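Local atomic coordinates of orotidine 5'-phosphate decarboxylase (Lactobacillus acidophilus, PDB entry 3TFX), a protein that probably catalyses the decarboxylation of orotidine 5'-monophosphate to uridine 5'-monophosphate, the last step of de novo UMP synthesis. Residues P6-L19 against V32-A44. Numbering follows the deposited sequence.
Sequences PVIVALDLDNEEQL and VFVKVGMELFYNA
Val9 both gives and accepts a hydrogen bond across to the parallel strand 33-36, meeting Phe33 and Lys35. Val9 N donates to Phe33 O at 2.7 Å, in the carbonyl plane. Val9 O accepts a bond from Lys35 N, also at 2.7 Å, but that donor stands 42° above the carbonyl plane. Leu11 N then binds Lys35 O at 2.9 Å. A water lies within bonding reach of Leu11 O and Lys35 O, but has more acceptors near it than protons to give. The Tyr229 hydroxyl hydrogen-bonds Val7 O and Phe33 N. The Lys35 ammonium is paired with Asp62. Toward the N-terminal end of the two strands, Ile8 CG1 makes a CH-pi contact over the centre of the Phe33 ring. Phe33 CG lies anti to the backbone N (chi1 -162°), which lays the ring alongside Ile8, while Pro6 CB meets it obliquely. With an alanine in place of Phe33, Ile8 CG1 would probably lose the ring face it packs on and Pro6 CB its apolar neighbour. Beyond the strands, Leu40 CD2 meets Leu19 CD2 at 3.8 Å. Asn43 ND2 donates to Glu39 O within its own helix, and Asn43 OD1 accepts a hydrogen bond from Lys81 NZ of the second subunit. The contact joins both strands of a TIM barrel's first beta-alpha-beta unit, and helix 16-24 to helix 38-44; Asp12 and Lys35 are predicted to bind substrate.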
ATOM      1  N   PRO A   6       5.877  20.630 -12.075  1.00 15.58           N
ATOM      2  CA  PRO A   6       6.248  20.582 -10.653  1.00 14.14           C
ATOM      3  C   PRO A   6       7.582  19.894 -10.350  1.00 12.49           C
ATOM      4  O   PRO A   6       7.957  18.926 -11.025  1.00 11.58           O
ATOM      5  CB  PRO A   6       5.120  19.754 -10.007  1.00 13.91           C
ATOM      6  CG  PRO A   6       4.180  19.381 -11.076  1.00 14.87           C
ATOM      7  CD  PRO A   6       4.835  19.646 -12.404  1.00 15.84           C
ATOM      8  N   VAL A   7       8.276  20.396  -9.331  1.00 11.29           N
ATOM      9  CA  VAL A   7       9.403  19.683  -8.725  1.00 10.08           C
ATOM     10  C   VAL A   7       8.925  19.279  -7.328  1.00  9.98           C
ATOM     11  O   VAL A   7       8.503  20.131  -6.539  1.00  9.78           O
ATOM     12  CB  VAL A   7      10.683  20.557  -8.675  1.00 10.06           C
ATOM     13  CG1 VAL A   7      11.860  19.826  -7.924  1.00  7.84           C
ATOM     14  CG2 VAL A   7      11.100  20.954 -10.087  1.00  9.06           C
ATOM     15  N   ILE A   8       8.956  17.980  -7.040  1.00  8.84           N
ATOM     16  CA  ILE A   8       8.396  17.451  -5.788  1.00  9.12           C
ATOM     17  C   ILE A   8       9.526  17.017  -4.848  1.00  9.42           C
ATOM     18  O   ILE A   8      10.367  16.216  -5.238  1.00  9.00           O
ATOM     19  CB  ILE A   8       7.461  16.231  -6.058  1.00  8.51           C
ATOM     20  CG1 ILE A   8       6.291  16.643  -6.974  1.00  9.09           C
ATOM     21  CG2 ILE A   8       6.949  15.608  -4.733  1.00  9.48           C
ATOM     22  CD1 ILE A   8       5.554  15.488  -7.630  1.00  7.86           C
ATOM     23  N   VAL A   9       9.530  17.520  -3.612  1.00  9.66           N
ATOM     24  CA  VAL A   9      10.609  17.179  -2.687  1.00 10.49           C
ATOM     25  C   VAL A   9      10.316  15.886  -1.907  1.00 11.56           C
ATOM     26  O   VAL A   9       9.345  15.811  -1.157  1.00 12.07           O
ATOM     27  CB  VAL A   9      10.939  18.370  -1.750  1.00 10.92           C
ATOM     28  CG1 VAL A   9      12.170  18.076  -0.905  1.00  9.74           C
ATOM     29  CG2 VAL A   9      11.190  19.632  -2.598  1.00  9.66           C
ATOM     30  N   ALA A  10      11.151  14.871  -2.097  1.00 12.53           N
ATOM     31  CA  ALA A  10      10.970  13.604  -1.395  1.00 14.01           C
ATOM     32  C   ALA A  10      11.471  13.702   0.035  1.00 15.28           C
ATOM     33  O   ALA A  10      12.664  13.913   0.276  1.00 15.80           O
ATOM     34  CB  ALA A  10      11.668  12.475  -2.125  1.00 13.56           C
ATOM     35  N   LEU A  11      10.545  13.560   0.975  1.00 16.81           N
ATOM     36  CA  LEU A  11      10.860  13.623   2.391  1.00 18.27           C
ATOM     37  C   LEU A  11      10.850  12.219   2.972  1.00 19.53           C
ATOM     38  O   LEU A  11       9.795  11.591   3.091  1.00 20.73           O
ATOM     39  CB  LEU A  11       9.860  14.519   3.131  1.00 17.81           C
ATOM     40  CG  LEU A  11       9.659  15.937   2.593  1.00 17.77           C
ATOM     41  CD1 LEU A  11       8.680  16.697   3.461  1.00 16.19           C
ATOM     42  CD2 LEU A  11      10.984  16.700   2.478  1.00 17.91           C
ATOM     43  N   ASP A  12      12.039  11.735   3.307  1.00 20.57           N
ATOM     44  CA  ASP A  12      12.224  10.435   3.915  1.00 21.76           C
ATOM     45  C   ASP A  12      12.564  10.669   5.388  1.00 21.66           C
ATOM     46  O   ASP A  12      13.734  10.787   5.753  1.00 21.82           O
ATOM     47  CB  ASP A  12      13.359   9.679   3.208  1.00 22.32           C
ATOM     48  CG  ASP A  12      13.087   9.461   1.704  1.00 25.06           C
ATOM     49  OD1 ASP A  12      11.903   9.389   1.296  1.00 27.77           O
ATOM     50  OD2 ASP A  12      14.063   9.359   0.924  1.00 28.28           O
ATOM     51  N   LEU A  13      11.525  10.772   6.211  1.00 21.15           N
ATOM     52  CA  LEU A  13      11.650  10.990   7.647  1.00 21.57           C
ATOM     53  C   LEU A  13      10.433  10.381   8.340  1.00 21.84           C
ATOM     54  O   LEU A  13       9.403  10.170   7.695  1.00 21.22           O
ATOM     55  CB  LEU A  13      11.756  12.489   7.961  1.00 21.38           C
ATOM     56  CG  LEU A  13      11.016  13.441   7.017  1.00 21.18           C
ATOM     57  CD1 LEU A  13       9.528  13.475   7.325  1.00 22.37           C
ATOM     58  CD2 LEU A  13      11.616  14.847   7.070  1.00 20.97           C
ATOM     59  N   ASP A  14      10.540  10.133   9.647  1.00 22.07           N
ATOM     60  CA  ASP A  14       9.511   9.368  10.371  1.00 22.52           C
ATOM     61  C   ASP A  14       8.819  10.121  11.501  1.00 23.06           C
ATOM     62  O   ASP A  14       8.125   9.508  12.317  1.00 23.28           O
ATOM     63  CB  ASP A  14      10.110   8.063  10.914  1.00 22.37           C
ATOM     64  CG  ASP A  14      11.162   8.289  12.009  1.00 22.13           C
ATOM     65  OD1 ASP A  14      11.710   7.288  12.478  1.00 21.48           O
ATOM     66  OD2 ASP A  14      11.436   9.437  12.411  1.00 21.95           O
ATOM     67  N   ASN A  15       9.021  11.438  11.560  1.00 23.69           N
ATOM     68  CA  ASN A  15       8.483  12.242  12.650  1.00 24.10           C
ATOM     69  C   ASN A  15       8.180  13.678  12.246  1.00 24.65           C
ATOM     70  O   ASN A  15       8.950  14.309  11.504  1.00 24.66           O
ATOM     71  CB  ASN A  15       9.415  12.215  13.875  1.00 23.93           C
ATOM     72  CG  ASN A  15      10.799  12.772  13.574  1.00 24.09           C
ATOM     73  OD1 ASN A  15      11.655  12.099  12.983  1.00 23.53           O
ATOM     74  ND2 ASN A  15      11.024  14.005  13.985  1.00 24.09           N
ATOM     75  N   GLU A  16       7.059  14.176  12.768  1.00 24.82           N
ATOM     76  CA  GLU A  16       6.537  15.514  12.494  1.00 25.41           C
ATOM     77  C   GLU A  16       7.512  16.669  12.797  1.00 25.60           C
ATOM     78  O   GLU A  16       7.485  17.700  12.121  1.00 26.23           O
ATOM     79  CB  GLU A  16       5.243  15.704  13.282  1.00 25.26           C
ATOM     80  CG  GLU A  16       4.265  16.697  12.692  1.00 25.91           C
ATOM     81  CD  GLU A  16       3.114  16.988  13.638  1.00 26.54           C
ATOM     82  OE1 GLU A  16       2.854  16.146  14.528  1.00 26.81           O
ATOM     83  OE2 GLU A  16       2.470  18.051  13.486  1.00 26.88           O
ATOM     84  N   GLU A  17       8.366  16.493  13.800  1.00 25.56           N
ATOM     85  CA  GLU A  17       9.342  17.510  14.200  1.00 25.63           C
ATOM     86  C   GLU A  17      10.477  17.706  13.176  1.00 25.04           C
ATOM     87  O   GLU A  17      10.931  18.834  12.915  1.00 25.00           O
ATOM     88  CB  GLU A  17       9.921  17.141  15.571  1.00 26.34           C
ATOM     89  CG  GLU A  17       8.842  16.942  16.671  1.00 29.21           C
ATOM     90  CD  GLU A  17       9.147  15.796  17.641  1.00 32.63           C
ATOM     91  OE1 GLU A  17       9.343  14.635  17.187  1.00 34.64           O
ATOM     92  OE2 GLU A  17       9.174  16.053  18.870  1.00 33.71           O
ATOM     93  N   GLN A  18      10.956  16.602  12.616  1.00 24.09           N
ATOM     94  CA  GLN A  18      11.925  16.654  11.531  1.00 23.14           C
ATOM     95  C   GLN A  18      11.260  17.198  10.256  1.00 22.36           C
ATOM     96  O   GLN A  18      11.898  17.898   9.470  1.00 21.97           O
ATOM     97  CB  GLN A  18      12.538  15.270  11.293  1.00 23.25           C
ATOM     98  CG  GLN A  18      13.810  15.292  10.461  1.00 23.99           C
ATOM     99  CD  GLN A  18      14.354  13.908  10.154  1.00 25.59           C
ATOM    100  OE1 GLN A  18      14.921  13.681   9.081  1.00 27.72           O
ATOM    101  NE2 GLN A  18      14.199  12.981  11.091  1.00 25.53           N
ATOM    102  N   LEU A  19       9.973  16.897  10.084  1.00 21.61           N
ATOM    103  CA  LEU A  19       9.200  17.354   8.922  1.00 21.31           C
ATOM    104  C   LEU A  19       9.072  18.869   8.914  1.00 21.47           C
ATOM    105  O   LEU A  19       9.298  19.538   7.891  1.00 21.25           O
ATOM    106  CB  LEU A  19       7.800  16.728   8.935  1.00 20.78           C
ATOM    107  CG  LEU A  19       6.725  17.232   7.966  1.00 20.13           C
ATOM    108  CD1 LEU A  19       7.074  16.905   6.530  1.00 19.10           C
ATOM    109  CD2 LEU A  19       5.374  16.617   8.316  1.00 19.90           C
ATOM    110  N   VAL A  32       5.624  25.028  -2.449  1.00 14.70           N
ATOM    111  CA  VAL A  32       6.270  23.759  -2.152  1.00 13.82           C
ATOM    112  C   VAL A  32       5.383  22.530  -2.293  1.00 13.59           C
ATOM    113  O   VAL A  32       4.210  22.511  -1.888  1.00 13.22           O
ATOM    114  CB  VAL A  32       7.191  23.795  -0.874  1.00 14.09           C
ATOM    115  CG1 VAL A  32       7.105  25.123  -0.116  1.00 13.05           C
ATOM    116  CG2 VAL A  32       7.021  22.575   0.018  1.00 13.86           C
ATOM    117  N   PHE A  33       5.974  21.530  -2.940  1.00 12.68           N
ATOM    118  CA  PHE A  33       5.312  20.301  -3.317  1.00 12.00           C
ATOM    119  C   PHE A  33       6.209  19.213  -2.749  1.00 11.58           C
ATOM    120  O   PHE A  33       7.365  19.084  -3.152  1.00 11.70           O
ATOM    121  CB  PHE A  33       5.230  20.215  -4.858  1.00 11.57           C
ATOM    122  CG  PHE A  33       4.198  19.221  -5.399  1.00 11.81           C
ATOM    123  CD1 PHE A  33       3.640  19.413  -6.662  1.00 11.64           C
ATOM    124  CD2 PHE A  33       3.791  18.104  -4.662  1.00 12.52           C
ATOM    125  CE1 PHE A  33       2.709  18.513  -7.195  1.00 11.33           C
ATOM    126  CE2 PHE A  33       2.840  17.200  -5.177  1.00 12.68           C
ATOM    127  CZ  PHE A  33       2.302  17.408  -6.451  1.00 11.12           C
ATOM    128  N   VAL A  34       5.697  18.438  -1.796  1.00 11.13           N
ATOM    129  CA  VAL A  34       6.508  17.381  -1.194  1.00 10.71           C
ATOM    130  C   VAL A  34       5.915  15.987  -1.387  1.00 10.83           C
ATOM    131  O   VAL A  34       4.710  15.837  -1.630  1.00 10.39           O
ATOM    132  CB  VAL A  34       6.768  17.621   0.325  1.00 10.66           C
ATOM    133  CG1 VAL A  34       7.549  18.910   0.542  1.00  9.32           C
ATOM    134  CG2 VAL A  34       5.457  17.618   1.107  1.00 10.41           C
ATOM    135  N   LYS A  35       6.775  14.975  -1.266  1.00 10.57           N
ATOM    136  CA  LYS A  35       6.347  13.581  -1.314  1.00 11.25           C
ATOM    137  C   LYS A  35       6.629  12.900   0.013  1.00 11.81           C
ATOM    138  O   LYS A  35       7.770  12.893   0.469  1.00 12.58           O
ATOM    139  CB  LYS A  35       7.075  12.804  -2.421  1.00 11.12           C
ATOM    140  CG  LYS A  35       6.577  11.344  -2.592  1.00 11.78           C
ATOM    141  CD  LYS A  35       7.308  10.626  -3.702  1.00 15.23           C
ATOM    142  CE  LYS A  35       8.565   9.925  -3.214  1.00 16.11           C
ATOM    143  NZ  LYS A  35       8.352   8.457  -3.006  1.00 16.70           N
ATOM    144  N   VAL A  36       5.593  12.327   0.614  1.00 12.25           N
ATOM    145  CA  VAL A  36       5.740  11.453   1.785  1.00 12.72           C
ATOM    146  C   VAL A  36       5.116  10.080   1.537  1.00 12.39           C
ATOM    147  O   VAL A  36       4.131   9.939   0.803  1.00 12.56           O
ATOM    148  CB  VAL A  36       5.167  12.095   3.067  1.00 13.41           C
ATOM    149  CG1 VAL A  36       6.083  13.221   3.533  1.00 14.30           C
ATOM    150  CG2 VAL A  36       3.759  12.631   2.832  1.00 12.29           C
ATOM    151  N   GLY A  37       5.721   9.069   2.130  1.00 12.10           N
ATOM    152  CA  GLY A  37       5.311   7.703   1.905  1.00 12.05           C
ATOM    153  C   GLY A  37       4.881   7.069   3.199  1.00 12.15           C
ATOM    154  O   GLY A  37       4.480   7.763   4.134  1.00 11.66           O
HETATM  155  N   MSE A  38       4.965   5.744   3.233  1.00 12.47           N
HETATM  156  CA  MSE A  38       4.669   4.952   4.430  1.00 13.95           C
HETATM  157  C   MSE A  38       5.436   5.396   5.668  1.00 13.19           C
HETATM  158  O   MSE A  38       4.871   5.444   6.748  1.00 12.98           O
HETATM  159  CB  MSE A  38       5.041   3.492   4.191  1.00 14.45           C
HETATM  160  CG  MSE A  38       4.020   2.713   3.465  1.00 19.01           C
HETATM  161 SE   MSE A  38       4.801   0.973   3.143  1.00 30.21          SE
HETATM  162  CE  MSE A  38       3.735   0.554   1.555  1.00 23.37           C
ATOM    163  N   GLU A  39       6.728   5.664   5.498  1.00 13.28           N
ATOM    164  CA  GLU A  39       7.610   6.042   6.593  1.00 13.86           C
ATOM    165  C   GLU A  39       7.010   7.161   7.453  1.00 13.83           C
ATOM    166  O   GLU A  39       6.903   7.013   8.679  1.00 14.08           O
ATOM    167  CB  GLU A  39       9.017   6.401   6.079  1.00 14.22           C
ATOM    168  CG  GLU A  39       9.930   7.036   7.167  1.00 17.73           C
ATOM    169  CD  GLU A  39      11.421   6.989   6.838  1.00 21.29           C
ATOM    170  OE1 GLU A  39      11.786   6.834   5.649  1.00 23.66           O
ATOM    171  OE2 GLU A  39      12.230   7.102   7.782  1.00 22.36           O
ATOM    172  N   LEU A  40       6.597   8.258   6.819  1.00 12.94           N
ATOM    173  CA  LEU A  40       5.976   9.350   7.556  1.00 12.46           C
ATOM    174  C   LEU A  40       4.503   9.111   7.901  1.00 12.53           C
ATOM    175  O   LEU A  40       4.108   9.227   9.069  1.00 12.84           O
ATOM    176  CB  LEU A  40       6.134  10.698   6.832  1.00 12.45           C
ATOM    177  CG  LEU A  40       5.463  11.858   7.586  1.00 13.61           C
ATOM    178  CD1 LEU A  40       6.119  12.110   8.965  1.00 13.46           C
ATOM    179  CD2 LEU A  40       5.459  13.129   6.806  1.00 15.89           C
ATOM    180  N   PHE A  41       3.689   8.808   6.892  1.00 11.83           N
ATOM    181  CA  PHE A  41       2.245   8.673   7.081  1.00 11.66           C
ATOM    182  C   PHE A  41       1.832   7.648   8.148  1.00 11.86           C
ATOM    183  O   PHE A  41       0.931   7.921   8.948  1.00 11.67           O
ATOM    184  CB  PHE A  41       1.542   8.411   5.738  1.00 11.73           C
ATOM    185  CG  PHE A  41       0.027   8.449   5.813  1.00 11.18           C
ATOM    186  CD1 PHE A  41      -0.636   9.620   6.129  1.00 10.17           C
ATOM    187  CD2 PHE A  41      -0.723   7.308   5.547  1.00  9.16           C
ATOM    188  CE1 PHE A  41      -2.019   9.655   6.196  1.00 12.10           C
ATOM    189  CE2 PHE A  41      -2.109   7.334   5.616  1.00  9.52           C
ATOM    190  CZ  PHE A  41      -2.758   8.506   5.933  1.00  9.94           C
ATOM    191  N   TYR A  42       2.500   6.496   8.191  1.00 12.04           N
ATOM    192  CA  TYR A  42       2.167   5.458   9.185  1.00 12.87           C
ATOM    193  C   TYR A  42       2.637   5.795  10.615  1.00 14.28           C
ATOM    194  O   TYR A  42       2.188   5.155  11.582  1.00 13.96           O
ATOM    195  CB  TYR A  42       2.680   4.071   8.752  1.00 12.23           C
ATOM    196  CG  TYR A  42       1.972   3.450   7.545  1.00 10.75           C
ATOM    197  CD1 TYR A  42       0.985   4.149   6.840  1.00  8.25           C
ATOM    198  CD2 TYR A  42       2.317   2.159   7.097  1.00  8.89           C
ATOM    199  CE1 TYR A  42       0.331   3.568   5.730  1.00  8.31           C
ATOM    200  CE2 TYR A  42       1.676   1.569   5.994  1.00  7.84           C
ATOM    201  CZ  TYR A  42       0.696   2.288   5.307  1.00  8.51           C
ATOM    202  OH  TYR A  42       0.058   1.716   4.232  1.00 10.32           O
ATOM    203  N   ASN A  43       3.549   6.770  10.741  1.00 15.58           N
ATOM    204  CA  ASN A  43       3.887   7.364  12.042  1.00 17.18           C
ATOM    205  C   ASN A  43       3.011   8.569  12.417  1.00 17.85           C
ATOM    206  O   ASN A  43       2.550   8.671  13.549  1.00 18.55           O
ATOM    207  CB  ASN A  43       5.361   7.789  12.097  1.00 17.44           C
ATOM    208  CG  ASN A  43       6.295   6.627  12.347  1.00 18.03           C
ATOM    209  OD1 ASN A  43       6.275   6.004  13.418  1.00 18.93           O
ATOM    210  ND2 ASN A  43       7.120   6.320  11.353  1.00 17.76           N
ATOM    211  N   ALA A  44       2.788   9.481  11.476  1.00 18.02           N
ATOM    212  CA  ALA A  44       2.111  10.746  11.798  1.00 18.98           C
ATOM    213  C   ALA A  44       0.580  10.739  11.595  1.00 19.58           C
ATOM    214  O   ALA A  44      -0.157  11.347  12.378  1.00 19.84           O
ATOM    215  CB  ALA A  44       2.753  11.904  11.038  1.00 18.37           C
TER
HETATM  216  O   HOH W   1       9.110  10.361   0.469  1.00 33.64           O